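Local coordinates for protein glutathione S-transferase (Burkholderia glumae, PDB 4ISD) that binds glutathione and, as a glutathione S-transferase homologue, probably conjugates it through its thiol to electrophilic substrates, at residues Phe20-Phe25 / Gln205-Gln210; Ala24-Lys29 / Trp166-Thr171; Ala14-Ala19 / Phe35-Val40. All coordinates share one frame; numbering follows the deposited sequence.

Interaction 1 (Phe20-Phe25 / Gln205-Gln210). With GSH (glutathione), chain F.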
loop_
_atom_site.group_PDB
_atom_site.type_symbol
_atom_site.label_atom_id
_atom_site.label_comp_id
_atom_site.label_asym_id
_atom_site.label_seq_id
_atom_site.Cartn_x
_atom_site.Cartn_y
_atom_site.Cartn_z
ATOM N N PHE A 20 -10.556 6.933 1.684
ATOM C CA PHE A 20 -10.030 5.654 2.117
ATOM C C PHE A 20 -10.960 4.990 3.107
ATOM O O PHE A 20 -11.063 3.764 3.143
ATOM C CB PHE A 20 -8.620 5.828 2.681
ATOM C CG PHE A 20 -7.671 6.459 1.706
ATOM C CD1 PHE A 20 -7.438 5.860 0.469
ATOM C CD2 PHE A 20 -7.038 7.664 2.003
ATOM C CE1 PHE A 20 -6.572 6.440 -0.455
ATOM C CE2 PHE A 20 -6.172 8.259 1.093
ATOM C CZ PHE A 20 -5.931 7.645 -0.139
ATOM N N ALA A 21 -11.638 5.808 3.902
ATOM C CA ALA A 21 -12.690 5.321 4.769
ATOM C C ALA A 21 -13.746 4.676 3.882
ATOM O O ALA A 21 -14.187 3.542 4.118
ATOM C CB ALA A 21 -13.289 6.467 5.559
ATOM N N MET A 22 -14.123 5.401 2.835
ATOM C CA MET A 22 -15.155 4.943 1.917
ATOM C C MET A 22 -14.782 3.605 1.289
ATOM O O MET A 22 -15.629 2.718 1.104
ATOM C CB MET A 22 -15.373 5.987 0.838
ATOM C CG MET A 22 -16.364 5.577 -0.211
ATOM S SD MET A 22 -16.685 6.949 -1.318
ATOM C CE MET A 22 -16.937 6.006 -2.807
ATOM N N SER A 23 -13.500 3.455 0.990
ATOM C CA SER A 23 -12.991 2.227 0.397
ATOM C C SER A 23 -13.233 1.001 1.277
ATOM O O SER A 23 -13.678 -0.041 0.787
ATOM C CB SER A 23 -11.501 2.369 0.121
ATOM O OG SER A 23 -11.045 1.245 -0.609
ATOM N N ALA A 24 -12.937 1.127 2.571
ATOM C CA ALA A 24 -13.109 0.003 3.495
ATOM C C ALA A 24 -14.590 -0.300 3.682
ATOM O O ALA A 24 -15.008 -1.465 3.711
ATOM C CB ALA A 24 -12.432 0.284 4.856
ATOM N N PHE A 25 -15.374 0.760 3.827
ATOM C CA PHE A 25 -16.811 0.637 3.936
ATOM C C PHE A 25 -17.335 -0.131 2.722
ATOM O O PHE A 25 -18.237 -0.966 2.850
ATOM C CB PHE A 25 -17.453 2.031 4.023
ATOM C CG PHE A 25 -18.963 2.015 4.099
ATOM C CD1 PHE A 25 -19.733 1.746 2.969
ATOM C CD2 PHE A 25 -19.610 2.298 5.294
ATOM C CE1 PHE A 25 -21.135 1.736 3.030
ATOM C CE2 PHE A 25 -21.000 2.298 5.371
ATOM C CZ PHE A 25 -21.772 2.016 4.229
ATOM N N GLN A 205 -23.238 4.005 -2.786
ATOM C CA GLN A 205 -24.442 4.787 -2.491
ATOM C C GLN A 205 -24.835 4.661 -1.034
ATOM O O GLN A 205 -25.334 5.611 -0.429
ATOM C CB GLN A 205 -25.622 4.376 -3.384
ATOM C CG GLN A 205 -25.548 4.928 -4.807
ATOM C CD GLN A 205 -25.383 6.446 -4.840
ATOM O OE1 GLN A 205 -26.274 7.195 -4.411
ATOM N NE2 GLN A 205 -24.233 6.906 -5.342
ATOM N N GLN A 206 -24.606 3.483 -0.470
ATOM C CA GLN A 206 -24.876 3.270 0.937
ATOM C C GLN A 206 -24.027 4.246 1.736
ATOM O O GLN A 206 -24.487 4.772 2.763
ATOM C CB GLN A 206 -24.549 1.830 1.333
ATOM C CG GLN A 206 -25.638 0.834 1.033
ATOM C CD GLN A 206 -26.873 1.116 1.837
ATOM O OE1 GLN A 206 -26.790 1.651 2.945
ATOM N NE2 GLN A 206 -28.036 0.780 1.285
ATOM N N TRP A 207 -22.801 4.496 1.246
ATOM C CA TRP A 207 -21.870 5.434 1.882
ATOM C C TRP A 207 -22.349 6.879 1.807
ATOM O O TRP A 207 -22.296 7.592 2.817
ATOM C CB TRP A 207 -20.460 5.328 1.295
ATOM C CG TRP A 207 -19.543 6.439 1.715
ATOM C CD1 TRP A 207 -19.312 7.608 1.049
ATOM C CD2 TRP A 207 -18.727 6.482 2.899
ATOM N NE1 TRP A 207 -18.411 8.377 1.747
ATOM C CE2 TRP A 207 -18.031 7.707 2.881
ATOM C CE3 TRP A 207 -18.509 5.598 3.965
ATOM C CZ2 TRP A 207 -17.132 8.074 3.890
ATOM C CZ3 TRP A 207 -17.617 5.968 4.973
ATOM C CH2 TRP A 207 -16.946 7.197 4.929
ATOM N N VAL A 208 -22.809 7.323 0.635
ATOM C CA VAL A 208 -23.293 8.707 0.541
ATOM C C VAL A 208 -24.588 8.886 1.334
ATOM O O VAL A 208 -24.897 9.988 1.799
ATOM C CB VAL A 208 -23.426 9.255 -0.923
ATOM C CG1 VAL A 208 -22.735 8.337 -1.938
ATOM C CG2 VAL A 208 -24.848 9.473 -1.283
ATOM N N LYS A 209 -25.311 7.783 1.518
ATOM C CA LYS A 209 -26.518 7.755 2.353
ATOM C C LYS A 209 -26.182 7.812 3.846
ATOM O O LYS A 209 -26.842 8.502 4.615
ATOM C CB LYS A 209 -27.359 6.504 2.042
ATOM C CG LYS A 209 -28.260 6.009 3.178
ATOM C CD LYS A 209 -29.643 6.660 3.148
ATOM C CE LYS A 209 -30.671 5.824 3.917
ATOM N NZ LYS A 209 -31.443 6.645 4.896
ATOM N N GLN A 210 -25.162 7.072 4.258
ATOM C CA GLN A 210 -24.761 7.090 5.661
ATOM C C GLN A 210 -24.182 8.462 6.005
ATOM O O GLN A 210 -24.466 9.019 7.070
ATOM C CB GLN A 210 -23.738 5.993 5.941
ATOM C CG GLN A 210 -23.145 6.049 7.332
ATOM C CD GLN A 210 -23.645 4.933 8.216
ATOM O OE1 GLN A 210 -24.198 3.944 7.725
ATOM N NE2 GLN A 210 -23.456 5.079 9.527
HETATM N N1 GSH F . -2.960 4.694 3.115
HETATM C CA1 GSH F . -3.954 5.022 4.113
HETATM C C1 GSH F . -5.181 4.157 4.021
HETATM O O11 GSH F . -5.549 3.637 2.928
HETATM O O12 GSH F . -5.839 3.938 5.075
HETATM C CB1 GSH F . -4.294 6.490 4.137
HETATM C CG1 GSH F . -5.204 6.767 5.344
HETATM C CD1 GSH F . -5.395 8.287 5.504
HETATM O OE1 GSH F . -4.701 9.064 4.859
HETATM N N2 GSH F . -6.415 8.802 6.420
HETATM C CA2 GSH F . -6.639 10.219 6.602
HETATM C C2 GSH F . -6.318 10.618 8.010
HETATM O O2 GSH F . -6.517 9.859 8.940
HETATM C CB2 GSH F . -8.079 10.567 6.353
HETATM S SG2 GSH F . -8.151 11.833 5.109
HETATM N N3 GSH F . -5.773 11.924 8.294
HETATM C CA3 GSH F . -5.479 12.245 9.676
HETATM C C3 GSH F . -3.984 12.312 9.809
HETATM O O31 GSH F . -3.252 11.716 8.968
HETATM O O32 GSH F . -3.466 12.974 10.756
#
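One indole does two aromatic jobs here: Trp207 takes the side chain of Met22 over a face and drives its own edge against the face of Phe25. The contact belongs to the interface of the glutathione S-transferase fold, where helix 19-31 of the thioredoxin-like N-terminal domain meets helix 202-212 of the helical C-terminal domain. The helix axes of the two segments stay 10.1 Å apart, a gap that Trp207 bridges from its own helix.

Met22 CG stands 3.8 Å from the centroid of the Trp207 five-membered ring, only 8° off the normal, which is a CH-pi geometry. The Met-aromatic contact is made by SD, oblique to that ring and 3.6 Å from Trp207 CD1. Because Met22 carries CG anti to its backbone N (chi1 177°), the chain runs out along the indole with CB also over that face.

Phe25 and the six-membered ring of Trp207 form an offset edge-to-face pair, planes 72° apart and centroids 5.5 Å apart, with Trp207 CE3 leading. Gln206 CB comes to the rim of the Phe25 ring near its plane, 3.8 Å from CE1, while Ala21 CB touches Trp207 CH2. All of this is apolar and largely buried. At the start of segment 20-25, Phe20 turns instead to the bound glutathione, its CD2 lying 3.7 Å from CB1 of the gamma-glutamyl group.

Interaction 2 (Ala24-Lys29 / Trp166-Thr171)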
loop_
_atom_site.group_PDB
_atom_site.type_symbol
_atom_site.label_atom_id
_atom_site.label_comp_id
_atom_site.label_asym_id
_atom_site.label_seq_id
_atom_site.Cartn_x
_atom_site.Cartn_y
_atom_site.Cartn_z
ATOM N N ALA A 24 -12.937 1.127 2.571
ATOM C CA ALA A 24 -13.109 0.003 3.495
ATOM C C ALA A 24 -14.590 -0.300 3.682
ATOM O O ALA A 24 -15.008 -1.465 3.711
ATOM C CB ALA A 24 -12.432 0.284 4.856
ATOM N N PHE A 25 -15.374 0.760 3.827
ATOM C CA PHE A 25 -16.811 0.637 3.936
ATOM C C PHE A 25 -17.335 -0.131 2.722
ATOM O O PHE A 25 -18.237 -0.966 2.850
ATOM C CB PHE A 25 -17.453 2.031 4.023
ATOM C CG PHE A 25 -18.963 2.015 4.099
ATOM C CD1 PHE A 25 -19.733 1.746 2.969
ATOM C CD2 PHE A 25 -19.610 2.298 5.294
ATOM C CE1 PHE A 25 -21.135 1.736 3.030
ATOM C CE2 PHE A 25 -21.000 2.298 5.371
ATOM C CZ PHE A 25 -21.772 2.016 4.229
ATOM N N VAL A 26 -16.782 0.146 1.544
ATOM C CA VAL A 26 -17.308 -0.492 0.333
ATOM C C VAL A 26 -17.002 -1.983 0.332
ATOM O O VAL A 26 -17.823 -2.789 -0.110
ATOM C CB VAL A 26 -16.833 0.199 -0.974
ATOM C CG1 VAL A 26 -17.018 -0.718 -2.175
ATOM C CG2 VAL A 26 -17.577 1.528 -1.175
ATOM N N VAL A 27 -15.840 -2.357 0.870
ATOM C CA VAL A 27 -15.475 -3.772 0.935
ATOM C C VAL A 27 -16.473 -4.558 1.782
ATOM O O VAL A 27 -16.989 -5.599 1.351
ATOM C CB VAL A 27 -14.043 -3.966 1.455
ATOM C CG1 VAL A 27 -13.716 -5.440 1.593
ATOM C CG2 VAL A 27 -13.067 -3.311 0.513
ATOM N N LEU A 28 -16.751 -4.045 2.976
ATOM C CA LEU A 28 -17.683 -4.688 3.899
ATOM C C LEU A 28 -19.044 -4.839 3.245
ATOM O O LEU A 28 -19.654 -5.912 3.283
ATOM C CB LEU A 28 -17.816 -3.868 5.188
ATOM C CG LEU A 28 -16.594 -3.838 6.115
ATOM C CD1 LEU A 28 -16.588 -2.589 6.990
ATOM C CD2 LEU A 28 -16.555 -5.096 6.988
ATOM N N LYS A 29 -19.508 -3.763 2.622
ATOM C CA LYS A 29 -20.826 -3.774 2.029
ATOM C C LYS A 29 -20.928 -4.734 0.853
ATOM O O LYS A 29 -21.912 -5.448 0.734
ATOM C CB LYS A 29 -21.258 -2.363 1.658
ATOM C CG LYS A 29 -22.002 -1.669 2.778
ATOM C CD LYS A 29 -23.415 -2.215 2.874
ATOM C CE LYS A 29 -24.209 -1.530 3.975
ATOM N NZ LYS A 29 -23.552 -1.683 5.299
ATOM N N TRP A 166 -15.810 -5.853 -11.409
ATOM C CA TRP A 166 -15.482 -4.870 -10.386
ATOM C C TRP A 166 -14.504 -5.450 -9.369
ATOM O O TRP A 166 -14.586 -6.627 -9.016
ATOM C CB TRP A 166 -16.746 -4.405 -9.670
ATOM C CG TRP A 166 -16.474 -3.489 -8.514
ATOM C CD1 TRP A 166 -16.394 -2.127 -8.547
ATOM C CD2 TRP A 166 -16.258 -3.866 -7.149
ATOM N NE1 TRP A 166 -16.136 -1.628 -7.284
ATOM C CE2 TRP A 166 -16.048 -2.679 -6.415
ATOM C CE3 TRP A 166 -16.214 -5.093 -6.484
ATOM C CZ2 TRP A 166 -15.808 -2.685 -5.052
ATOM C CZ3 TRP A 166 -15.968 -5.095 -5.130
ATOM C CH2 TRP A 166 -15.763 -3.901 -4.430
ATOM N N CYS A 167 -13.560 -4.625 -8.926
ATOM C CA CYS A 167 -12.800 -4.920 -7.713
ATOM C C CYS A 167 -12.671 -3.621 -6.921
ATOM O O CYS A 167 -13.005 -2.545 -7.443
ATOM C CB CYS A 167 -11.435 -5.551 -8.017
ATOM S SG CYS A 167 -10.243 -4.537 -8.918
ATOM N N ILE A 168 -12.211 -3.721 -5.672
ATOM C CA ILE A 168 -12.103 -2.548 -4.804
ATOM C C ILE A 168 -11.180 -1.477 -5.394
ATOM O O ILE A 168 -11.324 -0.296 -5.077
ATOM C CB ILE A 168 -11.646 -2.907 -3.351
ATOM C CG1 ILE A 168 -11.890 -1.722 -2.419
ATOM C CG2 ILE A 168 -10.179 -3.349 -3.301
ATOM C CD1 ILE A 168 -13.333 -1.272 -2.411
ATOM N N ALA A 169 -10.254 -1.884 -6.264
ATOM C CA ALA A 169 -9.349 -0.942 -6.929
ATOM C C ALA A 169 -10.101 0.089 -7.742
ATOM O O ALA A 169 -9.642 1.225 -7.849
ATOM C CB ALA A 169 -8.367 -1.666 -7.818
ATOM N N ASP A 170 -11.251 -0.318 -8.306
ATOM C CA ASP A 170 -12.093 0.551 -9.144
ATOM C C ASP A 170 -12.740 1.688 -8.364
ATOM O O ASP A 170 -12.793 2.818 -8.849
ATOM C CB ASP A 170 -13.183 -0.239 -9.869
ATOM C CG ASP A 170 -12.621 -1.217 -10.879
ATOM O OD1 ASP A 170 -11.984 -0.741 -11.848
ATOM O OD2 ASP A 170 -12.822 -2.454 -10.709
ATOM N N THR A 171 -13.245 1.388 -7.168
ATOM C CA THR A 171 -13.760 2.440 -6.289
ATOM C C THR A 171 -12.645 3.439 -6.004
ATOM O O THR A 171 -12.843 4.654 -6.084
ATOM C CB THR A 171 -14.220 1.886 -4.934
ATOM O OG1 THR A 171 -15.050 0.739 -5.140
ATOM C CG2 THR A 171 -14.996 2.943 -4.162
#
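Asp170 OD1 is gripped by two donors, Val162 N and the hydroxyl of Tyr194, in the turn that presents Ile168 to Val26 and Val27. The other oxygen, OD2, accepts the backbone N of Cys167 at 2.9 Å through its anti lone pair, on a nearly straight bond of 167°. This OD2 bond resembles the Asp half of the capping box known at this helix start in glutathione S-transferases.

Against this hydrogen-bonded turn the contact itself is apolar. Val27 CG2 meets Ile168 CG1 at 3.5 Å, the two side chains crossing at about a right angle. Val26 CG1, placed anti to its backbone N (chi1 162°), reaches into a notch: Trp166 CZ2 and Ile168 CD1 each lie 3.7 Å from it, and the Thr171 OG1 hydroxyl is at 3.8 Å. Trp166 NE1 also makes a weak hydrogen bond to Thr171 OG1, so that two of the neighbours of Val26 CG1 are linked to each other.

Helix 19-31 thus presses on the start of helix 168-177, with Ser203 and Val204 of helix 202-212 also touching Val26, and with strand 8-13 packed against Ala24, Phe25 and Leu28.

Interaction 3 (Ala14-Ala19 / Phe35-Val40); sequences ADYVSA and FEIRTV
Tyr16 and Ile37 form the packed, inner end of this contact, while Ala14 and Thr39 form its solvent side, where the loop leaving strand 8-13 still runs beside strand 36-40. Tyr16, in a left-handed backbone conformation, sends its side chain back to the strand. The hydroxyl end does the touching: OH lies 3.5 Å from Ile37 CG2 and 4.0 Å from Thr39 CG2, whereas ring carbon CZ is still 4.4 Å from Ile37 CG2. The ring crosses Thr39 at about a right angle and is buried partly by Gln210 and Lys211 of helix 202-212.

On the outer side Thr39 is exposed and Ala14 partly so. Ala14 CA is 3.8 Å from Thr39 CB, and one backbone hydrogen bond joins the segments, Ala14 N to Val40 O at 2.8 Å. The N-H...O angle is 143°, and the donor stands 45° out of the carbonyl plane, so the bond uses neither lone-pair direction well. Since Val40 also bonds to Val12, this bond extends by one hydrogen bond the parallel ladder of the beta-alpha-beta crossover, a unit of the thioredoxin-like fold, before the chain turns away.

Farther along, Ser18 OG caps the start of helix 19-31 by accepting from Phe20 N and Ala21 N, and Ser18 touches the bound glutathione. The chemistry implies that the directional part of the contact rests on one bent backbone bond at Ala14, while Tyr16, its phenol oxygen against methyl groups, adds non-directional packing.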
loop_
_atom_site.group_PDB
_atom_site.type_symbol
_atom_site.label_atom_id
_atom_site.label_comp_id
_atom_site.label_asym_id
_atom_site.label_seq_id
_atom_site.Cartn_x
_atom_site.Cartn_y
_atom_site.Cartn_z
ATOM N N ALA A 14 -15.315 11.724 11.152
ATOM C CA ALA A 14 -16.680 12.139 11.483
ATOM C C ALA A 14 -17.389 12.841 10.328
ATOM O O ALA A 14 -18.619 12.955 10.331
ATOM C CB ALA A 14 -16.691 13.026 12.722
ATOM N N ASP A 15 -16.610 13.303 9.350
ATOM C CA ASP A 15 -17.137 14.035 8.197
ATOM C C ASP A 15 -17.427 13.168 6.973
ATOM O O ASP A 15 -17.921 13.666 5.966
ATOM C CB ASP A 15 -16.189 15.167 7.805
ATOM C CG ASP A 15 -16.196 16.292 8.808
ATOM O OD1 ASP A 15 -17.196 16.414 9.549
ATOM O OD2 ASP A 15 -15.208 17.057 8.853
ATOM N N TYR A 16 -17.106 11.881 7.063
ATOM C CA TYR A 16 -17.358 10.935 5.975
ATOM C C TYR A 16 -16.738 11.382 4.652
ATOM O O TYR A 16 -17.218 11.041 3.571
ATOM C CB TYR A 16 -18.862 10.683 5.824
ATOM C CG TYR A 16 -19.443 9.857 6.952
ATOM C CD1 TYR A 16 -19.725 10.428 8.185
ATOM C CD2 TYR A 16 -19.706 8.498 6.782
ATOM C CE1 TYR A 16 -20.258 9.675 9.216
ATOM C CE2 TYR A 16 -20.238 7.735 7.812
ATOM C CZ TYR A 16 -20.510 8.329 9.024
ATOM O OH TYR A 16 -21.036 7.579 10.053
ATOM N N VAL A 17 -15.661 12.151 4.753
ATOM C CA VAL A 17 -15.004 12.699 3.579
ATOM C C VAL A 17 -13.947 11.754 3.005
ATOM O O VAL A 17 -13.916 11.535 1.794
ATOM C CB VAL A 17 -14.407 14.095 3.865
ATOM C CG1 VAL A 17 -13.628 14.602 2.663
ATOM C CG2 VAL A 17 -15.519 15.076 4.235
ATOM N N SER A 18 -13.106 11.183 3.871
ATOM C CA SER A 18 -12.022 10.288 3.445
ATOM C C SER A 18 -12.340 9.332 2.280
ATOM O O SER A 18 -13.303 8.569 2.328
ATOM C CB SER A 18 -11.503 9.469 4.625
ATOM O OG SER A 18 -10.532 8.522 4.194
ATOM N N ALA A 19 -11.509 9.370 1.243
ATOM C CA ALA A 19 -11.630 8.440 0.131
ATOM C C ALA A 19 -11.281 7.029 0.577
ATOM O O ALA A 19 -11.644 6.043 -0.072
ATOM C CB ALA A 19 -10.707 8.854 -0.975
ATOM N N PHE A 35 -21.775 -4.600 10.307
ATOM C CA PHE A 35 -20.808 -3.794 11.064
ATOM C C PHE A 35 -21.387 -2.513 11.669
ATOM O O PHE A 35 -22.303 -1.909 11.126
ATOM C CB PHE A 35 -19.559 -3.469 10.239
ATOM C CG PHE A 35 -19.800 -2.556 9.054
ATOM C CD1 PHE A 35 -20.266 -3.068 7.852
ATOM C CD2 PHE A 35 -19.495 -1.201 9.120
ATOM C CE1 PHE A 35 -20.453 -2.242 6.749
ATOM C CE2 PHE A 35 -19.677 -0.371 8.015
ATOM C CZ PHE A 35 -20.153 -0.893 6.832
ATOM N N GLU A 36 -20.845 -2.116 12.813
ATOM C CA GLU A 36 -21.171 -0.841 13.429
ATOM C C GLU A 36 -20.197 0.190 12.890
ATOM O O GLU A 36 -19.072 -0.153 12.516
ATOM C CB GLU A 36 -21.000 -0.936 14.944
ATOM C CG GLU A 36 -21.672 0.184 15.713
ATOM C CD GLU A 36 -23.181 0.147 15.563
ATOM O OE1 GLU A 36 -23.740 -0.970 15.485
ATOM O OE2 GLU A 36 -23.804 1.231 15.516
ATOM N N ILE A 37 -20.617 1.448 12.849
ATOM C CA ILE A 37 -19.711 2.525 12.483
ATOM C C ILE A 37 -19.501 3.457 13.663
ATOM O O ILE A 37 -20.470 3.915 14.281
ATOM C CB ILE A 37 -20.217 3.325 11.271
ATOM C CG1 ILE A 37 -19.988 2.536 9.988
ATOM C CG2 ILE A 37 -19.486 4.656 11.154
ATOM C CD1 ILE A 37 -20.981 2.875 8.892
ATOM N N ARG A 38 -18.224 3.701 13.968
ATOM C CA ARG A 38 -17.800 4.674 14.973
ATOM C C ARG A 38 -16.958 5.748 14.296
ATOM O O ARG A 38 -16.233 5.466 13.340
ATOM C CB ARG A 38 -16.983 3.997 16.076
ATOM C CG ARG A 38 -17.762 2.962 16.860
ATOM C CD ARG A 38 -16.913 2.291 17.919
ATOM N NE ARG A 38 -17.615 1.165 18.534
ATOM C CZ ARG A 38 -17.083 0.344 19.435
ATOM N NH1 ARG A 38 -15.827 0.509 19.845
ATOM N NH2 ARG A 38 -17.814 -0.649 19.928
ATOM N N THR A 39 -17.041 6.976 14.794
ATOM C CA THR A 39 -16.402 8.094 14.112
ATOM C C THR A 39 -15.286 8.728 14.917
ATOM O O THR A 39 -15.291 8.691 16.142
ATOM C CB THR A 39 -17.408 9.188 13.802
ATOM O OG1 THR A 39 -17.876 9.749 15.030
ATOM C CG2 THR A 39 -18.579 8.616 13.022
ATOM N N VAL A 40 -14.329 9.318 14.207
ATOM C CA VAL A 40 -13.217 10.035 14.823
ATOM C C VAL A 40 -13.197 11.480 14.291
ATOM O O VAL A 40 -13.231 11.696 13.083
ATOM C CB VAL A 40 -11.878 9.316 14.539
ATOM C CG1 VAL A 40 -10.784 9.855 15.432
ATOM C CG2 VAL A 40 -12.026 7.808 14.756
#

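Overall arrangement
Helix 19-31 links the three contacts: it supplies a segment to interactions 1 and 2 and follows directly on the loop of interaction 3. The centres of interactions 1 and 3 are about 8 Å apart, those of 1 and 2 about 9 Å, and those of 2 and 3 about 15 Å. Interactions 1 and 2 meet directly where Ser23 O lies 3.4 Å from Ile168 CD1. Phe25 belongs to both helix segments and touches interaction 3, its CE2 lying 3.6 Å from Ile37 CD1 and its CD2 3.6 Å from Phe35 CZ. The glutathione lies at the N-terminal end of this helix, where Ser18 OG is 4.2 Å from the ligand SG2. Interaction 2 is more remote, with the Ile168 side chain about 10 Å from the ligand.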